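Local structure of putative glycosyltransferase (GalT1) (Streptococcus parasanguinis, 4PHR) at residues 37-42 and 103-108; 23-28 and 139-144; 150-155 and 266-271. The protein probably transfers a sugar from a UDP-linked donor, this chain being its GT-D-fold glycosyltransferase domain, which holds UDP and a manganese ion. All coordinates share one frame; numbering follows the deposited sequence.

Contact 1: residues 37-42 and 103-108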
loop_
_atom_site.group_PDB
_atom_site.type_symbol
_atom_site.label_atom_id
_atom_site.label_comp_id
_atom_site.label_asym_id
_atom_site.label_seq_id
_atom_site.Cartn_x
_atom_site.Cartn_y
_atom_site.Cartn_z
ATOM N N GLY A 37 -2.506 10.033 -2.481
ATOM C CA GLY A 37 -2.635 9.969 -3.927
ATOM C C GLY A 37 -4.001 9.489 -4.388
ATOM O O GLY A 37 -4.527 9.961 -5.394
ATOM N N GLU A 38 -4.592 8.546 -3.662
ATOM C CA GLU A 38 -5.921 8.079 -4.028
ATOM C C GLU A 38 -6.964 9.180 -3.882
ATOM O O GLU A 38 -7.868 9.296 -4.718
ATOM C CB GLU A 38 -6.327 6.858 -3.206
ATOM C CG GLU A 38 -5.639 5.586 -3.679
ATOM C CD GLU A 38 -4.129 5.658 -3.527
ATOM O OE1 GLU A 38 -3.655 5.981 -2.408
ATOM O OE2 GLU A 38 -3.411 5.412 -4.529
ATOM N N ILE A 39 -6.845 9.984 -2.826
ATOM C CA ILE A 39 -7.783 11.088 -2.635
ATOM C C ILE A 39 -7.583 12.141 -3.727
ATOM O O ILE A 39 -8.559 12.667 -4.283
ATOM C CB ILE A 39 -7.645 11.742 -1.248
ATOM C CG1 ILE A 39 -7.547 10.689 -0.145
ATOM C CG2 ILE A 39 -8.776 12.722 -1.012
ATOM C CD1 ILE A 39 -8.646 9.689 -0.149
ATOM N N ASP A 40 -6.322 12.437 -4.046
ATOM C CA ASP A 40 -6.015 13.358 -5.138
ATOM C C ASP A 40 -6.677 12.877 -6.431
ATOM O O ASP A 40 -7.328 13.651 -7.136
ATOM C CB ASP A 40 -4.503 13.459 -5.365
ATOM C CG ASP A 40 -3.773 14.213 -4.253
ATOM O OD1 ASP A 40 -2.562 13.974 -4.077
ATOM O OD2 ASP A 40 -4.388 15.056 -3.565
ATOM N N LEU A 41 -6.506 11.594 -6.748
ATOM C CA LEU A 41 -7.090 11.029 -7.964
ATOM C C LEU A 41 -8.614 11.084 -7.959
ATOM O O LEU A 41 -9.235 11.477 -8.960
ATOM C CB LEU A 41 -6.654 9.572 -8.142
ATOM C CG LEU A 41 -5.320 9.292 -8.808
ATOM C CD1 LEU A 41 -4.910 7.866 -8.514
ATOM C CD2 LEU A 41 -5.449 9.506 -10.299
ATOM N N MET A 42 -9.218 10.664 -6.849
ATOM C CA MET A 42 -10.682 10.652 -6.743
ATOM C C MET A 42 -11.286 12.039 -6.934
ATOM O O MET A 42 -12.422 12.171 -7.379
ATOM C CB MET A 42 -11.147 10.053 -5.409
ATOM C CG MET A 42 -11.125 8.523 -5.387
ATOM S SD MET A 42 -11.801 7.817 -3.872
ATOM C CE MET A 42 -10.457 8.288 -2.829
ATOM N N GLU A 103 -13.977 18.069 3.619
ATOM C CA GLU A 103 -15.337 17.746 3.213
ATOM C C GLU A 103 -15.410 16.292 2.763
ATOM O O GLU A 103 -16.378 15.587 3.045
ATOM C CB GLU A 103 -15.807 18.689 2.103
ATOM C CG GLU A 103 -17.226 18.428 1.618
ATOM C CD GLU A 103 -17.705 19.469 0.621
ATOM O OE1 GLU A 103 -17.046 20.524 0.496
ATOM O OE2 GLU A 103 -18.740 19.233 -0.041
ATOM N N PHE A 104 -14.367 15.849 2.070
ATOM C CA PHE A 104 -14.283 14.473 1.609
ATOM C C PHE A 104 -14.233 13.526 2.802
ATOM O O PHE A 104 -15.008 12.571 2.889
ATOM C CB PHE A 104 -13.051 14.288 0.722
ATOM C CG PHE A 104 -12.944 12.927 0.100
ATOM C CD1 PHE A 104 -13.395 12.706 -1.191
ATOM C CD2 PHE A 104 -12.393 11.869 0.802
ATOM C CE1 PHE A 104 -13.297 11.455 -1.772
ATOM C CE2 PHE A 104 -12.288 10.610 0.222
ATOM C CZ PHE A 104 -12.741 10.408 -1.065
ATOM N N TYR A 105 -13.330 13.806 3.737
ATOM C CA TYR A 105 -13.174 12.934 4.891
ATOM C C TYR A 105 -14.389 12.954 5.814
ATOM O O TYR A 105 -14.808 11.914 6.312
ATOM C CB TYR A 105 -11.898 13.272 5.662
ATOM C CG TYR A 105 -10.650 12.714 5.013
ATOM C CD1 TYR A 105 -10.425 11.341 4.978
ATOM C CD2 TYR A 105 -9.703 13.554 4.435
ATOM C CE1 TYR A 105 -9.292 10.818 4.388
ATOM C CE2 TYR A 105 -8.552 13.037 3.841
ATOM C CZ TYR A 105 -8.361 11.666 3.818
ATOM O OH TYR A 105 -7.230 11.134 3.238
ATOM N N LEU A 106 -14.965 14.132 6.033
ATOM C CA LEU A 106 -16.101 14.244 6.941
ATOM C C LEU A 106 -17.360 13.566 6.406
ATOM O O LEU A 106 -18.224 13.143 7.181
ATOM C CB LEU A 106 -16.395 15.711 7.259
ATOM C CG LEU A 106 -15.404 16.398 8.200
ATOM C CD1 LEU A 106 -15.614 17.904 8.191
ATOM C CD2 LEU A 106 -15.531 15.836 9.613
ATOM N N ASN A 107 -17.457 13.454 5.085
ATOM C CA ASN A 107 -18.691 12.995 4.460
ATOM C C ASN A 107 -18.638 11.587 3.871
ATOM O O ASN A 107 -19.638 10.869 3.878
ATOM C CB ASN A 107 -19.151 13.999 3.398
ATOM C CG ASN A 107 -19.586 15.323 4.003
ATOM O OD1 ASN A 107 -20.338 15.355 4.980
ATOM N ND2 ASN A 107 -19.108 16.425 3.430
ATOM N N CYS A 108 -17.476 11.187 3.367
ATOM C CA CYS A 108 -17.359 9.902 2.686
ATOM C C CYS A 108 -16.800 8.792 3.578
ATOM O O CYS A 108 -16.893 7.613 3.237
ATOM C CB CYS A 108 -16.509 10.046 1.418
ATOM S SG CYS A 108 -17.170 11.222 0.202
#

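Contact 2: residues 23-28 and 139-144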
loop_
_atom_site.group_PDB
_atom_site.type_symbol
_atom_site.label_atom_id
_atom_site.label_comp_id
_atom_site.label_asym_id
_atom_site.label_seq_id
_atom_site.Cartn_x
_atom_site.Cartn_y
_atom_site.Cartn_z
ATOM N N TYR A 23 -6.171 -7.885 12.967
ATOM C CA TYR A 23 -7.434 -7.998 12.256
ATOM C C TYR A 23 -7.287 -8.824 10.978
ATOM O O TYR A 23 -8.079 -9.721 10.709
ATOM C CB TYR A 23 -7.965 -6.603 11.924
ATOM C CG TYR A 23 -9.303 -6.582 11.226
ATOM C CD1 TYR A 23 -9.430 -6.982 9.903
ATOM C CD2 TYR A 23 -10.440 -6.138 11.887
ATOM C CE1 TYR A 23 -10.646 -6.949 9.259
ATOM C CE2 TYR A 23 -11.662 -6.105 11.256
ATOM C CZ TYR A 23 -11.765 -6.511 9.945
ATOM O OH TYR A 23 -12.982 -6.474 9.311
ATOM N N ILE A 24 -6.281 -8.494 10.173
ATOM C CA ILE A 24 -6.070 -9.176 8.900
ATOM C C ILE A 24 -5.849 -10.675 9.104
ATOM O O ILE A 24 -6.423 -11.497 8.390
ATOM C CB ILE A 24 -4.886 -8.555 8.118
ATOM C CG1 ILE A 24 -5.177 -7.086 7.791
ATOM C CG2 ILE A 24 -4.605 -9.356 6.851
ATOM C CD1 ILE A 24 -3.932 -6.241 7.502
ATOM N N LYS A 25 -5.020 -11.016 10.084
ATOM C CA LYS A 25 -4.691 -12.412 10.372
ATOM C C LYS A 25 -5.859 -13.205 10.926
ATOM O O LYS A 25 -6.168 -14.298 10.446
ATOM C CB LYS A 25 -3.542 -12.482 11.368
ATOM C CG LYS A 25 -2.244 -11.982 10.813
ATOM C CD LYS A 25 -1.204 -11.862 11.899
ATOM C CE LYS A 25 0.065 -11.245 11.341
ATOM N NZ LYS A 25 1.125 -11.148 12.374
ATOM N N HIS A 26 -6.492 -12.659 11.955
ATOM C CA HIS A 26 -7.617 -13.333 12.585
ATOM C C HIS A 26 -8.659 -13.644 11.523
ATOM O O HIS A 26 -9.336 -14.671 11.567
ATOM C CB HIS A 26 -8.220 -12.448 13.680
ATOM C CG HIS A 26 -9.428 -13.038 14.343
ATOM N ND1 HIS A 26 -10.692 -12.510 14.191
ATOM C CD2 HIS A 26 -9.564 -14.115 15.152
ATOM C CE1 HIS A 26 -11.555 -13.231 14.884
ATOM N NE2 HIS A 26 -10.896 -14.213 15.475
ATOM N N ASN A 27 -8.745 -12.758 10.540
ATOM C CA ASN A 27 -9.827 -12.800 9.570
ATOM C C ASN A 27 -9.424 -13.295 8.180
ATOM O O ASN A 27 -10.282 -13.591 7.347
ATOM C CB ASN A 27 -10.478 -11.419 9.495
ATOM C CG ASN A 27 -11.154 -11.038 10.800
ATOM O OD1 ASN A 27 -11.858 -11.849 11.399
ATOM N ND2 ASN A 27 -10.928 -9.816 11.261
ATOM N N HIS A 28 -8.121 -13.408 7.945
ATOM C CA HIS A 28 -7.608 -13.726 6.612
ATOM C C HIS A 28 -8.190 -12.765 5.581
ATOM O O HIS A 28 -8.592 -13.171 4.486
ATOM C CB HIS A 28 -7.930 -15.175 6.231
ATOM C CG HIS A 28 -7.533 -16.176 7.270
ATOM N ND1 HIS A 28 -8.454 -16.838 8.053
ATOM C CD2 HIS A 28 -6.317 -16.620 7.660
ATOM C CE1 HIS A 28 -7.821 -17.652 8.879
ATOM N NE2 HIS A 28 -6.523 -17.540 8.661
ATOM N N LEU A 139 4.192 -8.222 10.171
ATOM C CA LEU A 139 3.953 -8.242 8.734
ATOM C C LEU A 139 4.429 -9.557 8.111
ATOM O O LEU A 139 3.702 -10.181 7.346
ATOM C CB LEU A 139 4.655 -7.064 8.053
ATOM C CG LEU A 139 3.897 -5.737 8.053
ATOM C CD1 LEU A 139 4.845 -4.577 7.780
ATOM C CD2 LEU A 139 2.767 -5.773 7.034
ATOM N N LYS A 140 5.650 -9.976 8.444
ATOM C CA LYS A 140 6.238 -11.170 7.837
ATOM C C LYS A 140 5.401 -12.416 8.121
ATOM O O LYS A 140 5.372 -13.347 7.319
ATOM C CB LYS A 140 7.674 -11.372 8.321
ATOM C CG LYS A 140 8.679 -10.403 7.705
ATOM C CD LYS A 140 10.036 -10.506 8.401
ATOM C CE LYS A 140 11.047 -9.560 7.775
ATOM N NZ LYS A 140 12.382 -9.642 8.436
ATOM N N GLU A 141 4.710 -12.427 9.256
ATOM C CA GLU A 141 3.861 -13.562 9.590
ATOM C C GLU A 141 2.708 -13.732 8.603
ATOM O O GLU A 141 2.127 -14.812 8.502
ATOM C CB GLU A 141 3.346 -13.472 11.033
ATOM C CG GLU A 141 4.434 -13.641 12.089
ATOM C CD GLU A 141 5.184 -14.963 11.970
ATOM O OE1 GLU A 141 4.569 -15.969 11.555
ATOM O OE2 GLU A 141 6.392 -14.998 12.289
ATOM N N LEU A 142 2.390 -12.676 7.856
ATOM C CA LEU A 142 1.356 -12.770 6.833
ATOM C C LEU A 142 1.734 -13.752 5.730
ATOM O O LEU A 142 0.872 -14.427 5.173
ATOM C CB LEU A 142 1.049 -11.394 6.223
ATOM C CG LEU A 142 0.408 -10.358 7.148
ATOM C CD1 LEU A 142 0.258 -9.027 6.431
ATOM C CD2 LEU A 142 -0.939 -10.850 7.635
ATOM N N TRP A 143 3.024 -13.838 5.414
ATOM C CA TRP A 143 3.456 -14.650 4.277
ATOM C C TRP A 143 4.366 -15.828 4.633
ATOM O O TRP A 143 4.742 -16.602 3.760
ATOM C CB TRP A 143 4.097 -13.788 3.183
ATOM C CG TRP A 143 5.187 -12.872 3.650
ATOM C CD1 TRP A 143 6.479 -13.206 3.938
ATOM C CD2 TRP A 143 5.082 -11.460 3.850
ATOM N NE1 TRP A 143 7.182 -12.088 4.319
ATOM C CE2 TRP A 143 6.348 -11.001 4.266
ATOM C CE3 TRP A 143 4.038 -10.537 3.715
ATOM C CZ2 TRP A 143 6.599 -9.659 4.556
ATOM C CZ3 TRP A 143 4.287 -9.203 3.997
ATOM C CH2 TRP A 143 5.563 -8.775 4.410
ATOM N N ARG A 144 4.688 -15.998 5.914
ATOM C CA ARG A 144 5.522 -17.125 6.309
ATOM C C ARG A 144 4.841 -18.428 5.908
ATOM O O ARG A 144 3.689 -18.665 6.266
ATOM C CB ARG A 144 5.786 -17.120 7.817
ATOM C CG ARG A 144 6.625 -18.317 8.274
ATOM C CD ARG A 144 6.622 -18.496 9.786
ATOM N NE ARG A 144 7.563 -17.606 10.461
ATOM C CZ ARG A 144 8.858 -17.866 10.624
ATOM N NH1 ARG A 144 9.385 -18.988 10.149
ATOM N NH2 ARG A 144 9.632 -16.998 11.260
#

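Contact 3: residues 150-155 and 266-271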
loop_
_atom_site.group_PDB
_atom_site.type_symbol
_atom_site.label_atom_id
_atom_site.label_comp_id
_atom_site.label_asym_id
_atom_site.label_seq_id
_atom_site.Cartn_x
_atom_site.Cartn_y
_atom_site.Cartn_z
ATOM N N ILE A 150 3.087 -12.008 -6.330
ATOM C CA ILE A 150 3.325 -10.586 -6.134
ATOM C C ILE A 150 3.053 -9.867 -7.439
ATOM O O ILE A 150 3.638 -10.203 -8.471
ATOM C CB ILE A 150 4.777 -10.309 -5.673
ATOM C CG1 ILE A 150 5.045 -10.964 -4.310
ATOM C CG2 ILE A 150 5.064 -8.807 -5.669
ATOM C CD1 ILE A 150 6.468 -10.793 -3.831
ATOM N N VAL A 151 2.143 -8.902 -7.390
ATOM C CA VAL A 151 1.794 -8.102 -8.555
ATOM C C VAL A 151 2.356 -6.719 -8.279
ATOM O O VAL A 151 1.930 -6.058 -7.340
ATOM C CB VAL A 151 0.259 -8.041 -8.758
ATOM C CG1 VAL A 151 -0.095 -7.261 -10.030
ATOM C CG2 VAL A 151 -0.328 -9.456 -8.812
ATOM N N GLU A 152 3.345 -6.307 -9.068
ATOM C CA GLU A 152 4.086 -5.082 -8.793
ATOM C C GLU A 152 4.609 -4.519 -10.106
ATOM O O GLU A 152 4.505 -5.168 -11.157
ATOM C CB GLU A 152 5.253 -5.364 -7.846
ATOM C CG GLU A 152 6.273 -6.329 -8.440
ATOM C CD GLU A 152 7.487 -6.575 -7.564
ATOM O OE1 GLU A 152 7.528 -6.056 -6.420
ATOM O OE2 GLU A 152 8.408 -7.289 -8.030
ATOM N N GLY A 153 5.172 -3.319 -10.046
ATOM C CA GLY A 153 5.710 -2.685 -11.230
ATOM C C GLY A 153 7.129 -3.111 -11.521
ATOM O O GLY A 153 7.803 -3.722 -10.685
ATOM N N ALA A 154 7.604 -2.753 -12.707
ATOM C CA ALA A 154 8.926 -3.169 -13.154
ATOM C C ALA A 154 10.088 -2.643 -12.310
ATOM O O ALA A 154 11.163 -3.247 -12.297
ATOM C CB ALA A 154 9.122 -2.800 -14.625
ATOM N N THR A 155 9.897 -1.514 -11.635
ATOM C CA THR A 155 10.949 -0.958 -10.773
ATOM C C THR A 155 10.758 -1.300 -9.286
ATOM O O THR A 155 11.645 -1.042 -8.470
ATOM C CB THR A 155 11.087 0.579 -10.932
ATOM O OG1 THR A 155 9.858 1.222 -10.548
ATOM C CG2 THR A 155 11.425 0.936 -12.368
ATOM N N GLN A 266 19.125 -13.274 -11.157
ATOM C CA GLN A 266 18.601 -14.508 -11.720
ATOM C C GLN A 266 17.385 -14.995 -10.939
ATOM O O GLN A 266 16.392 -15.423 -11.528
ATOM C CB GLN A 266 19.687 -15.589 -11.754
ATOM C CG GLN A 266 19.231 -16.907 -12.356
ATOM C CD GLN A 266 20.387 -17.841 -12.663
ATOM O OE1 GLN A 266 21.551 -17.446 -12.603
ATOM N NE2 GLN A 266 20.070 -19.087 -12.997
ATOM N N GLU A 267 17.459 -14.922 -9.613
ATOM C CA GLU A 267 16.364 -15.394 -8.772
ATOM C C GLU A 267 15.080 -14.600 -9.031
ATOM O O GLU A 267 14.001 -15.172 -9.172
ATOM C CB GLU A 267 16.748 -15.343 -7.290
ATOM C CG GLU A 267 15.653 -15.838 -6.359
ATOM C CD GLU A 267 16.164 -16.202 -4.976
ATOM O OE1 GLU A 267 17.193 -15.634 -4.550
ATOM O OE2 GLU A 267 15.540 -17.064 -4.319
ATOM N N TYR A 268 15.200 -13.279 -9.089
ATOM C CA TYR A 268 14.077 -12.415 -9.429
ATOM C C TYR A 268 13.543 -12.770 -10.813
ATOM O O TYR A 268 12.343 -12.981 -10.997
ATOM C CB TYR A 268 14.516 -10.946 -9.350
ATOM C CG TYR A 268 13.579 -9.926 -9.964
ATOM C CD1 TYR A 268 12.382 -9.581 -9.348
ATOM C CD2 TYR A 268 13.924 -9.268 -11.142
ATOM C CE1 TYR A 268 11.530 -8.627 -9.910
ATOM C CE2 TYR A 268 13.088 -8.317 -11.706
ATOM C CZ TYR A 268 11.893 -7.999 -11.089
ATOM O OH TYR A 268 11.078 -7.046 -11.669
ATOM N N GLN A 269 14.436 -12.858 -11.792
ATOM C CA GLN A 269 14.006 -13.161 -13.149
ATOM C C GLN A 269 13.236 -14.476 -13.209
ATOM O O GLN A 269 12.200 -14.569 -13.870
ATOM C CB GLN A 269 15.201 -13.181 -14.107
ATOM C CG GLN A 269 15.947 -11.854 -14.164
ATOM C CD GLN A 269 15.111 -10.738 -14.761
ATOM O OE1 GLN A 269 14.194 -10.986 -15.543
ATOM N NE2 GLN A 269 15.420 -9.499 -14.388
ATOM N N GLU A 270 13.722 -15.483 -12.492
ATOM C CA GLU A 270 13.080 -16.794 -12.506
ATOM C C GLU A 270 11.712 -16.788 -11.811
ATOM O O GLU A 270 10.893 -17.674 -12.035
ATOM C CB GLU A 270 14.009 -17.843 -11.889
ATOM C CG GLU A 270 15.229 -18.146 -12.757
ATOM C CD GLU A 270 16.307 -18.924 -12.023
ATOM O OE1 GLU A 270 16.276 -18.959 -10.774
ATOM O OE2 GLU A 270 17.188 -19.499 -12.699
ATOM N N GLN A 271 11.460 -15.784 -10.978
ATOM C CA GLN A 271 10.161 -15.641 -10.329
ATOM C C GLN A 271 9.112 -14.997 -11.235
ATOM O O GLN A 271 7.916 -15.122 -10.992
ATOM C CB GLN A 271 10.297 -14.838 -9.030
ATOM C CG GLN A 271 11.096 -15.552 -7.952
ATOM C CD GLN A 271 11.420 -14.672 -6.750
ATOM O OE1 GLN A 271 11.211 -13.457 -6.771
ATOM N NE2 GLN A 271 11.936 -15.288 -5.692
HETATM O O HOH W 1 9.511 -5.768 -9.968
HETATM O O HOH W 2 11.609 -5.918 -14.161
#

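Contact 1: residues 37-42 and 103-108
Ile39 of helix 36-42 sets its two branches against the rings of Phe104 and Tyr105 on helix 102-108. The short helical segments run almost perpendicular, at 92°, and their axes come no closer than 12.3 Å, so the space between them has to be bridged by side chains. Phe104 reaches into that space because its CG lies anti to the backbone N (chi1 -175°), which carries the ring away from its own helix. Methyl CG2 of Ile39 sits over one ring face, 4.2 Å from the Phe104 centroid, in a CH-pi contact shifted toward the rim. The other branch follows the notch between the two rings: Ile39 CD1 lies 3.8 Å from Phe104 CE2, and Ile39 CG1 comes within 3.4 Å of Tyr105 OH. On the opposite face of Phe104 lies the sulfur of Cys108, one turn further along the same helix, so each face has a neighbour, both set toward the rim. Met42 closes a corner of the ring. Its chain bends at chi3 and brings CE to 3.6 Å from Phe104 CZ, while SD stands at the ring edge, 76° off the normal, in a Met-aromatic contact. Helix 54-64 packs on the same cluster, with Leu64 touching Phe104 and Leu60 touching Met42. Within the GT-D-fold region this is a buried joint near the active site but not part of it, the Ile39 side chain lying about 11 Å from both the bound UDP and the manganese ion. The joint is nonpolar and rests on shape and dispersion, including the polarisable Met42 sulfur. Its polar participant, Tyr105 OH, has its hydrogen bond with His97 NE2, so the phenol oxygen can lie against aliphatic carbon without losing a polar partner.

Contact 2: residues 23-28 and 139-144
Lys25 and Leu142 cross at about a right angle, the lysine chain lying over one methyl of the leucine. Lys25 is extended beyond CG, and this straight rod passes Leu142 CD2 with its CG at 3.6 Å and its CE at 3.9 Å. The same methyl faces Ile24, whose CG2 approaches CD2 of Leu142 to 4.0 Å, again with the side chains at about a right angle. One leucine methyl thus meets two consecutive residues of helix 17-27. Farther out, Lys25 NZ comes to 3.5 Å from CB of Glu141, but the charges do not pair: Lys25 NZ and Glu141 OE1 are 6.0 Å apart. Glu141 bends at chi2 (-58°) and turns its carboxylate to Arg144, where NE and Glu141 OE2 form a long, weak salt bridge of 3.4 Å. The ammonium of Lys25 instead hydrogen-bonds Ser138 O. His28, at the end of segment 23-28, has positive phi and is the C-prime residue of a Schellman motif that ends helix 17-27. Leu21 of that helix also touches Leu139 and Leu142, and Ile24 rests on Leu73, so helix 17-27 lies between segment 139-144, which continues from helix 132-140, and strand 72-76.

Contact 3: residues 150-155 and 266-271
The backbones stay far apart: strand 147-153 is extended through Gly153, the chain turns at Ala154, and the nearest CA atoms across the gap, those of Ala154 and Gln269, are 11.2 Å from each other. Tyr268 spans the distance. With chi1 at 167° its ring is set trans to the peptide nitrogen of Tyr268 and projects off helix 266-271 until Glu152 OE2 meets its edge, near the ring plane and 3.9 Å from Tyr268 CE1. The carboxylate and ring planes are 54° apart. Two waters complete the junction. The first donates to Gly153 O at 2.8 Å and, weakly, to Glu152 OE2 at 2.7 Å, and it is hydrogen-bonded to Tyr268 OH at 2.6 Å. The second links Tyr268 OH, at 2.8 Å, to Ala154 O, at 3.3 Å. The phenol is thus held by water rather than by protein atoms of the strand. Glu152 is fixed in rotation from outside: OE1 bonds Ser158 OG, and OE2 forms a salt bridge with Arg173 NH1. Gly153, whose carbonyl takes the first water, also touches the bound UDP, which places the network close to the nucleotide pocket. Strand 147-153 runs inside a five-stranded parallel sheet between strands 200-204 and 170-176; Arg173, on the latter, also binds Gln271 OE1, and helical segment 266-271 is followed by strand 272-275, an outermost strand of the sheet.

How the contacts relate
From the N terminus, helix 17-27 supplies the first half of contact 2, and helix 36-42 then opens contact 1. Contact 1 closes on helix 102-108, joining those two helices, and contact 2 only at 139-144, where helix 17-27 meets the segment following helix 132-140. Contact 1 is therefore nested within the loop of contact 2, which also holds the three-stranded parallel sheet. Contact 3 follows in series: it opens on strand 147-153 and closes at helix 266-271, tying the late part of the chain to the five-stranded sheet. Contacts 2 and 3 are about 8 Å apart at their nearest atoms, whereas contacts 1 and 3 lie on opposite sides of the chain's centre.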